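Local coordinates for protein muramoyltetrapeptide carboxypeptidase (Oxalobacter formigenes OXCC13, PDB 6UUK) that probably acts as a serine-type LD-carboxypeptidase of the peptidase S66 family, trimming the tetrapeptide stems of cell-wall muropeptides, at residues I74-S79 with S176-G181; Q261-G266 with R301-I306. One frame throughout, in Å; residues are numbered along the deposited sequence.

Overall arrangement
From the N terminus the chain runs through strand 55-59 into helix 67-79, whose last turns supply the first half of contact 1. Most of the parallel part of the N-terminal sheet follows before residues 176-181 return to that helix, so contact 1 closes a long loop of 96 residues. The chain then enters the second sheet, and contact 2 closes a shorter loop of 34 residues, joining the C-terminal ends of helices 252-264 and 293-303, with strand 273-280 between them in the chain. The last strands follow, 323-325 returning to the first sheet. The loops lie in series, neither nested nor crossed; the contact centres are about 39 Å apart, on opposite sides of the chain's centre.

Contact 1 (I74-S79 with S176-G181)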
ATOM      1  N   ILE B  74      21.757   9.610 -22.755  1.00 18.82           N
ATOM      2  CA  ILE B  74      22.463  10.887 -22.715  1.00 22.92           C
ATOM      3  C   ILE B  74      22.588  11.470 -24.118  1.00 19.80           C
ATOM      4  O   ILE B  74      22.483  12.687 -24.311  1.00 18.27           O
ATOM      5  CB  ILE B  74      23.837  10.714 -22.041  1.00 20.01           C
ATOM      6  CG1 ILE B  74      23.665  10.269 -20.588  1.00 15.88           C
ATOM      7  CG2 ILE B  74      24.639  12.005 -22.108  1.00 16.01           C
ATOM      8  CD1 ILE B  74      24.970  10.029 -19.862  1.00 20.54           C
ATOM      9  N   GLY B  75      22.805  10.612 -25.118  1.00 18.51           N
ATOM     10  CA  GLY B  75      22.880  11.089 -26.488  1.00 18.67           C
ATOM     11  C   GLY B  75      21.583  11.700 -26.978  1.00 21.36           C
ATOM     12  O   GLY B  75      21.598  12.627 -27.792  1.00 24.64           O
ATOM     13  N   VAL B  76      20.447  11.193 -26.495  1.00 25.01           N
ATOM     14  CA  VAL B  76      19.160  11.782 -26.851  1.00 19.53           C
ATOM     15  C   VAL B  76      19.035  13.177 -26.252  1.00 25.86           C
ATOM     16  O   VAL B  76      18.631  14.129 -26.929  1.00 27.76           O
ATOM     17  CB  VAL B  76      18.007  10.868 -26.401  1.00 21.67           C
ATOM     18  CG1 VAL B  76      16.665  11.507 -26.726  1.00 19.89           C
ATOM     19  CG2 VAL B  76      18.125   9.502 -27.061  1.00 21.46           C
ATOM     20  N   LEU B  77      19.381  13.317 -24.970  1.00 25.60           N
ATOM     21  CA  LEU B  77      19.387  14.633 -24.341  1.00 26.59           C
ATOM     22  C   LEU B  77      20.379  15.568 -25.021  1.00 30.96           C
ATOM     23  O   LEU B  77      20.165  16.786 -25.054  1.00 41.39           O
ATOM     24  CB  LEU B  77      19.712  14.499 -22.853  1.00 28.87           C
ATOM     25  CG  LEU B  77      18.717  13.673 -22.032  1.00 31.86           C
ATOM     26  CD1 LEU B  77      19.324  13.254 -20.701  1.00 20.16           C
ATOM     27  CD2 LEU B  77      17.433  14.457 -21.812  1.00 36.16           C
ATOM     28  N   LYS B  78      21.463  15.019 -25.571  1.00 35.16           N
ATOM     29  CA  LYS B  78      22.399  15.826 -26.345  1.00 32.52           C
ATOM     30  C   LYS B  78      21.787  16.246 -27.676  1.00 37.03           C
ATOM     31  O   LYS B  78      21.889  17.412 -28.078  1.00 36.55           O
ATOM     32  CB  LYS B  78      23.694  15.046 -26.574  1.00 37.65           C
ATOM     33  CG  LYS B  78      24.599  15.642 -27.637  1.00 51.42           C
ATOM     34  CD  LYS B  78      25.584  14.608 -28.156  1.00 56.66           C
ATOM     35  CE  LYS B  78      24.855  13.420 -28.767  1.00 32.94           C
ATOM     36  NZ  LYS B  78      25.798  12.387 -29.278  1.00 32.31           N
ATOM     37  N   SER B  79      21.145  15.305 -28.374  1.00 32.00           N
ATOM     38  CA  SER B  79      20.562  15.611 -29.675  1.00 30.65           C
ATOM     39  C   SER B  79      19.447  16.643 -29.564  1.00 35.18           C
ATOM     40  O   SER B  79      19.230  17.423 -30.499  1.00 34.99           O
ATOM     41  CB  SER B  79      20.039  14.333 -30.331  1.00 31.13           C
ATOM     42  OG  SER B  79      19.025  13.733 -29.543  1.00 31.57           O
ATOM     43  N   SER B 176      12.718   4.374 -19.122  1.00 35.52           N
ATOM     44  CA  SER B 176      12.112   3.889 -20.355  1.00 32.69           C
ATOM     45  C   SER B 176      11.618   5.010 -21.262  1.00 28.47           C
ATOM     46  O   SER B 176      10.855   4.740 -22.196  1.00 33.33           O
ATOM     47  CB  SER B 176      10.954   2.933 -20.041  1.00 41.86           C
ATOM     48  OG  SER B 176      11.406   1.811 -19.303  1.00 39.54           O
ATOM     49  N   ASP B 177      12.027   6.254 -21.019  1.00 27.21           N
ATOM     50  CA  ASP B 177      11.617   7.378 -21.851  1.00 27.22           C
ATOM     51  C   ASP B 177      12.733   7.935 -22.719  1.00 28.93           C
ATOM     52  O   ASP B 177      12.448   8.525 -23.763  1.00 31.29           O
ATOM     53  CB  ASP B 177      11.050   8.505 -20.980  1.00 23.54           C
ATOM     54  CG  ASP B 177       9.765   8.107 -20.281  1.00 23.43           C
ATOM     55  OD1 ASP B 177       8.798   7.736 -20.979  1.00 24.40           O
ATOM     56  OD2 ASP B 177       9.726   8.151 -19.034  1.00 25.77           O
ATOM     57  N   PHE B 178      13.993   7.763 -22.315  1.00 22.07           N
ATOM     58  CA  PHE B 178      15.131   8.161 -23.130  1.00 29.87           C
ATOM     59  C   PHE B 178      16.018   7.001 -23.553  1.00 20.30           C
ATOM     60  O   PHE B 178      16.795   7.160 -24.501  1.00 20.33           O
ATOM     61  CB  PHE B 178      15.992   9.197 -22.390  1.00 31.53           C
ATOM     62  CG  PHE B 178      15.301  10.510 -22.161  1.00 26.93           C
ATOM     63  CD1 PHE B 178      15.200  11.441 -23.182  1.00 28.88           C
ATOM     64  CD2 PHE B 178      14.758  10.817 -20.924  1.00 31.86           C
ATOM     65  CE1 PHE B 178      14.564  12.652 -22.975  1.00 33.41           C
ATOM     66  CE2 PHE B 178      14.123  12.026 -20.710  1.00 34.18           C
ATOM     67  CZ  PHE B 178      14.026  12.945 -21.738  1.00 32.14           C
ATOM     68  N   THR B 179      15.928   5.849 -22.887  1.00 22.96           N
ATOM     69  CA  THR B 179      16.712   4.680 -23.260  1.00 23.79           C
ATOM     70  C   THR B 179      16.050   3.832 -24.336  1.00 25.49           C
ATOM     71  O   THR B 179      16.743   3.064 -25.012  1.00 33.88           O
ATOM     72  CB  THR B 179      16.976   3.796 -22.035  1.00 32.14           C
ATOM     73  OG1 THR B 179      15.735   3.491 -21.388  1.00 30.71           O
ATOM     74  CG2 THR B 179      17.899   4.498 -21.053  1.00 23.35           C
ATOM     75  N   ARG B 180      14.738   3.948 -24.508  1.00 22.80           N
ATOM     76  CA  ARG B 180      14.040   3.116 -25.476  1.00 24.32           C
ATOM     77  C   ARG B 180      14.362   3.547 -26.903  1.00 33.73           C
ATOM     78  O   ARG B 180      14.574   4.728 -27.191  1.00 36.10           O
ATOM     79  CB  ARG B 180      12.531   3.179 -25.245  1.00 26.82           C
ATOM     80  CG  ARG B 180      11.955   4.586 -25.269  1.00 28.40           C
ATOM     81  CD  ARG B 180      10.461   4.549 -25.532  1.00 25.43           C
ATOM     82  NE  ARG B 180       9.760   3.669 -24.603  1.00 30.55           N
ATOM     83  CZ  ARG B 180       8.574   3.122 -24.846  1.00 23.41           C
ATOM     84  NH1 ARG B 180       7.959   3.354 -25.997  1.00 26.95           N
ATOM     85  NH2 ARG B 180       8.008   2.333 -23.944  1.00 20.18           N
ATOM     86  N   GLY B 181      14.407   2.563 -27.805  1.00 25.83           N
ATOM     87  CA  GLY B 181      14.575   2.856 -29.216  1.00 20.94           C
ATOM     88  C   GLY B 181      13.328   3.368 -29.899  1.00 20.98           C
ATOM     89  O   GLY B 181      13.431   4.067 -30.913  1.00 22.25           O
TER
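L77 lays its CD2 methyl over one face of the F178 ring while V76 meets the same ring at its edge, an apolar contact between helix 67-79 of the N-terminal alpha/beta domain and segment 176-181, at the end of the short helix 174-177. The methyl makes a CH-pi contact, with CD2 of L77 3.9 Å from the centroid of the F178 ring. It is displaced toward the rim, so that CE1 of F178 is the ring atom closest to CD2 of L77, at 3.6 Å. V76 splits its branches, and its CG1 lies in the ring plane, 3.8 Å from CD1 of F178. With an alanine at F178 the ring is gone, and CD2 of L77 and CG1 of V76 would probably lose their apolar partner, opening a gap between helix and loop.

Further out, L188 of helix 185-196 touches both V76 and F178, and V84 of strand 83-86 packs on L77. R72 adds a polar tie, its NH2 donating to the backbone O of T179. In the last turn of helix 67-79, OG of S79 donates to O of V76 at 2.7 Å. With CG1 anti to the backbone N (chi1 178°), V76 can offer both methyls to the one residue, and its second branch, CG2, packs 3.7 Å from the backbone O of F178.

Contact 2 (Q261-G266 with R301-I306); sequences QLDESG and RSRLSI
R303 reaches two carboxylates through a single nitrogen: NH1 of R303 lies 3.4 Å from OD2 of D263 and 3.4 Å from OE2 of E264. Both are salt bridges whose hydrogen bonds are long, bent and weak, the one to D263 being the straighter at 148°. OD2 of D263 sits in the guanidinium plane, at its edge, although its carboxylate is turned well away from that plane; the carboxylate of E264 stands almost perpendicular to it, at 87°. The arginine chain gets there by folding at both chi2 and chi3, which brings NH1 round to face the two acids. The shared guanidinium probably offsets the repulsion between the two neighbouring carboxylates.

E264 has a stronger partner across the dimer interface, its OE1 accepting a hydrogen bond from NE1 of W234 of the second subunit, and R131 of that subunit packs on R303. Next to the salt bridges, CD2 of L304 rests against the D263 carboxylate, 3.5 Å from OD1 of D263. L268 touches both D263 and L304, and L274 of strand 273-280 lies against L304. Helix 252-264 closes with a Schellman motif, in which N of G266 bonds back to O of D263 at 3.1 Å and the positive phi of G266 suits a glycine.

The arrangement is a salt-bridge network between the C-terminal ends of two helices of the C-terminal alpha/beta domain, at the subunit interface.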
ATOM      1  N   GLN B 261      -7.909   4.086   1.217  1.00 18.48           N
ATOM      2  CA  GLN B 261      -6.988   4.571   2.240  1.00 17.96           C
ATOM      3  C   GLN B 261      -6.853   6.086   2.172  1.00 19.62           C
ATOM      4  O   GLN B 261      -6.836   6.763   3.206  1.00 19.53           O
ATOM      5  CB  GLN B 261      -5.623   3.903   2.088  1.00 23.24           C
ATOM      6  CG  GLN B 261      -4.608   4.340   3.133  1.00 23.00           C
ATOM      7  CD  GLN B 261      -3.299   3.586   3.029  1.00 17.73           C
ATOM      8  OE1 GLN B 261      -3.004   2.968   2.006  1.00 18.56           O
ATOM      9  NE2 GLN B 261      -2.505   3.628   4.093  1.00 28.33           N
ATOM     10  N   LEU B 262      -6.758   6.636   0.960  1.00 18.34           N
ATOM     11  CA  LEU B 262      -6.743   8.085   0.804  1.00 16.75           C
ATOM     12  C   LEU B 262      -8.080   8.717   1.166  1.00 19.03           C
ATOM     13  O   LEU B 262      -8.118   9.908   1.491  1.00 22.09           O
ATOM     14  CB  LEU B 262      -6.365   8.460  -0.629  1.00 16.43           C
ATOM     15  CG  LEU B 262      -5.043   7.884  -1.140  1.00 18.79           C
ATOM     16  CD1 LEU B 262      -4.770   8.337  -2.566  1.00 12.92           C
ATOM     17  CD2 LEU B 262      -3.894   8.269  -0.220  1.00 19.54           C
ATOM     18  N   ASP B 263      -9.173   7.954   1.115  1.00 19.00           N
ATOM     19  CA  ASP B 263     -10.466   8.497   1.509  1.00 15.52           C
ATOM     20  C   ASP B 263     -10.687   8.383   3.014  1.00 21.27           C
ATOM     21  O   ASP B 263     -11.169   9.331   3.644  1.00 24.44           O
ATOM     22  CB  ASP B 263     -11.585   7.794   0.740  1.00 21.17           C
ATOM     23  CG  ASP B 263     -12.962   8.282   1.142  1.00 30.12           C
ATOM     24  OD1 ASP B 263     -13.288   9.459   0.869  1.00 26.75           O
ATOM     25  OD2 ASP B 263     -13.722   7.484   1.730  1.00 31.94           O
ATOM     26  N   GLU B 264     -10.334   7.239   3.605  1.00 22.92           N
ATOM     27  CA  GLU B 264     -10.479   7.076   5.049  1.00 21.81           C
ATOM     28  C   GLU B 264      -9.522   7.981   5.817  1.00 21.06           C
ATOM     29  O   GLU B 264      -9.869   8.472   6.898  1.00 24.05           O
ATOM     30  CB  GLU B 264     -10.259   5.613   5.440  1.00 26.65           C
ATOM     31  CG  GLU B 264     -11.343   4.673   4.935  1.00 28.06           C
ATOM     32  CD  GLU B 264     -12.686   4.925   5.594  1.00 27.46           C
ATOM     33  OE1 GLU B 264     -12.705   5.437   6.733  1.00 28.75           O
ATOM     34  OE2 GLU B 264     -13.723   4.614   4.972  1.00 23.58           O
ATOM     35  N   SER B 265      -8.322   8.217   5.281  1.00 19.81           N
ATOM     36  CA  SER B 265      -7.388   9.138   5.917  1.00 20.06           C
ATOM     37  C   SER B 265      -7.833  10.591   5.814  1.00 14.96           C
ATOM     38  O   SER B 265      -7.229  11.453   6.461  1.00 19.82           O
ATOM     39  CB  SER B 265      -5.993   8.984   5.308  1.00 27.71           C
ATOM     40  OG  SER B 265      -5.501   7.666   5.476  1.00 30.17           O
ATOM     41  N   GLY B 266      -8.859  10.881   5.019  1.00 18.44           N
ATOM     42  CA  GLY B 266      -9.381  12.224   4.892  1.00 18.38           C
ATOM     43  C   GLY B 266      -8.748  13.069   3.812  1.00 13.64           C
ATOM     44  O   GLY B 266      -8.978  14.284   3.787  1.00 19.02           O
ATOM     45  N   ARG B 301     -17.369   6.775  -7.485  1.00 23.78           N
ATOM     46  CA  ARG B 301     -18.107   8.028  -7.598  1.00 18.25           C
ATOM     47  C   ARG B 301     -19.319   8.057  -6.675  1.00 15.82           C
ATOM     48  O   ARG B 301     -19.730   9.133  -6.230  1.00 18.88           O
ATOM     49  CB  ARG B 301     -18.529   8.252  -9.050  1.00 15.57           C
ATOM     50  CG  ARG B 301     -17.367   8.577  -9.977  1.00 13.22           C
ATOM     51  CD  ARG B 301     -17.771   8.500 -11.438  1.00 17.77           C
ATOM     52  NE  ARG B 301     -16.703   8.964 -12.319  1.00 10.72           N
ATOM     53  CZ  ARG B 301     -16.710   8.828 -13.640  1.00 12.30           C
ATOM     54  NH1 ARG B 301     -17.728   8.229 -14.242  1.00 18.30           N
ATOM     55  NH2 ARG B 301     -15.694   9.283 -14.361  1.00 10.18           N
ATOM     56  N   SER B 302     -19.900   6.893  -6.374  1.00 23.36           N
ATOM     57  CA  SER B 302     -20.995   6.849  -5.412  1.00 17.44           C
ATOM     58  C   SER B 302     -20.494   7.049  -3.988  1.00 17.49           C
ATOM     59  O   SER B 302     -21.198   7.639  -3.161  1.00 20.54           O
ATOM     60  CB  SER B 302     -21.749   5.524  -5.530  1.00 26.74           C
ATOM     61  OG  SER B 302     -22.332   5.380  -6.813  1.00 29.78           O
ATOM     62  N   ARG B 303     -19.284   6.573  -3.687  1.00 20.91           N
ATOM     63  CA  ARG B 303     -18.722   6.740  -2.352  1.00 17.99           C
ATOM     64  C   ARG B 303     -18.140   8.137  -2.162  1.00 22.96           C
ATOM     65  O   ARG B 303     -18.424   8.804  -1.161  1.00 21.60           O
ATOM     66  CB  ARG B 303     -17.653   5.674  -2.096  1.00 17.99           C
ATOM     67  CG  ARG B 303     -16.674   6.021  -0.980  1.00 20.13           C
ATOM     68  CD  ARG B 303     -17.351   6.059   0.383  1.00 29.21           C
ATOM     69  NE  ARG B 303     -17.595   4.722   0.914  1.00 32.06           N
ATOM     70  CZ  ARG B 303     -16.766   4.084   1.735  1.00 28.63           C
ATOM     71  NH1 ARG B 303     -15.637   4.663   2.119  1.00 25.77           N
ATOM     72  NH2 ARG B 303     -17.066   2.869   2.172  1.00 36.89           N
ATOM     73  N   LEU B 304     -17.325   8.592  -3.109  1.00 21.66           N
ATOM     74  CA  LEU B 304     -16.647   9.871  -2.957  1.00 23.21           C
ATOM     75  C   LEU B 304     -17.629  11.032  -3.068  1.00 20.85           C
ATOM     76  O   LEU B 304     -18.661  10.945  -3.739  1.00 18.58           O
ATOM     77  CB  LEU B 304     -15.547  10.025  -4.007  1.00 22.65           C
ATOM     78  CG  LEU B 304     -14.379   9.040  -3.939  1.00 19.36           C
ATOM     79  CD1 LEU B 304     -13.242   9.508  -4.836  1.00 16.06           C
ATOM     80  CD2 LEU B 304     -13.904   8.859  -2.506  1.00 10.03           C
ATOM     81  N   SER B 305     -17.291  12.129  -2.393  1.00 23.33           N
ATOM     82  CA  SER B 305     -18.068  13.358  -2.454  1.00 24.30           C
ATOM     83  C   SER B 305     -17.526  14.354  -3.470  1.00 25.09           C
ATOM     84  O   SER B 305     -18.189  15.360  -3.741  1.00 30.83           O
ATOM     85  CB  SER B 305     -18.120  14.019  -1.070  1.00 31.08           C
ATOM     86  OG  SER B 305     -16.816  14.307  -0.594  1.00 34.89           O
ATOM     87  N   ILE B 306     -16.348  14.100  -4.031  1.00 26.47           N
ATOM     88  CA  ILE B 306     -15.744  14.988  -5.020  1.00 20.90           C
ATOM     89  C   ILE B 306     -15.921  14.369  -6.401  1.00 15.92           C
ATOM     90  O   ILE B 306     -16.052  13.142  -6.515  1.00 19.69           O
ATOM     91  CB  ILE B 306     -14.261  15.244  -4.708  1.00 18.38           C
ATOM     92  CG1 ILE B 306     -13.449  13.957  -4.864  1.00 12.35           C
ATOM     93  CG2 ILE B 306     -14.105  15.805  -3.303  1.00 18.62           C
ATOM     94  CD1 ILE B 306     -11.956  14.157  -4.719  1.00 15.14           C
TER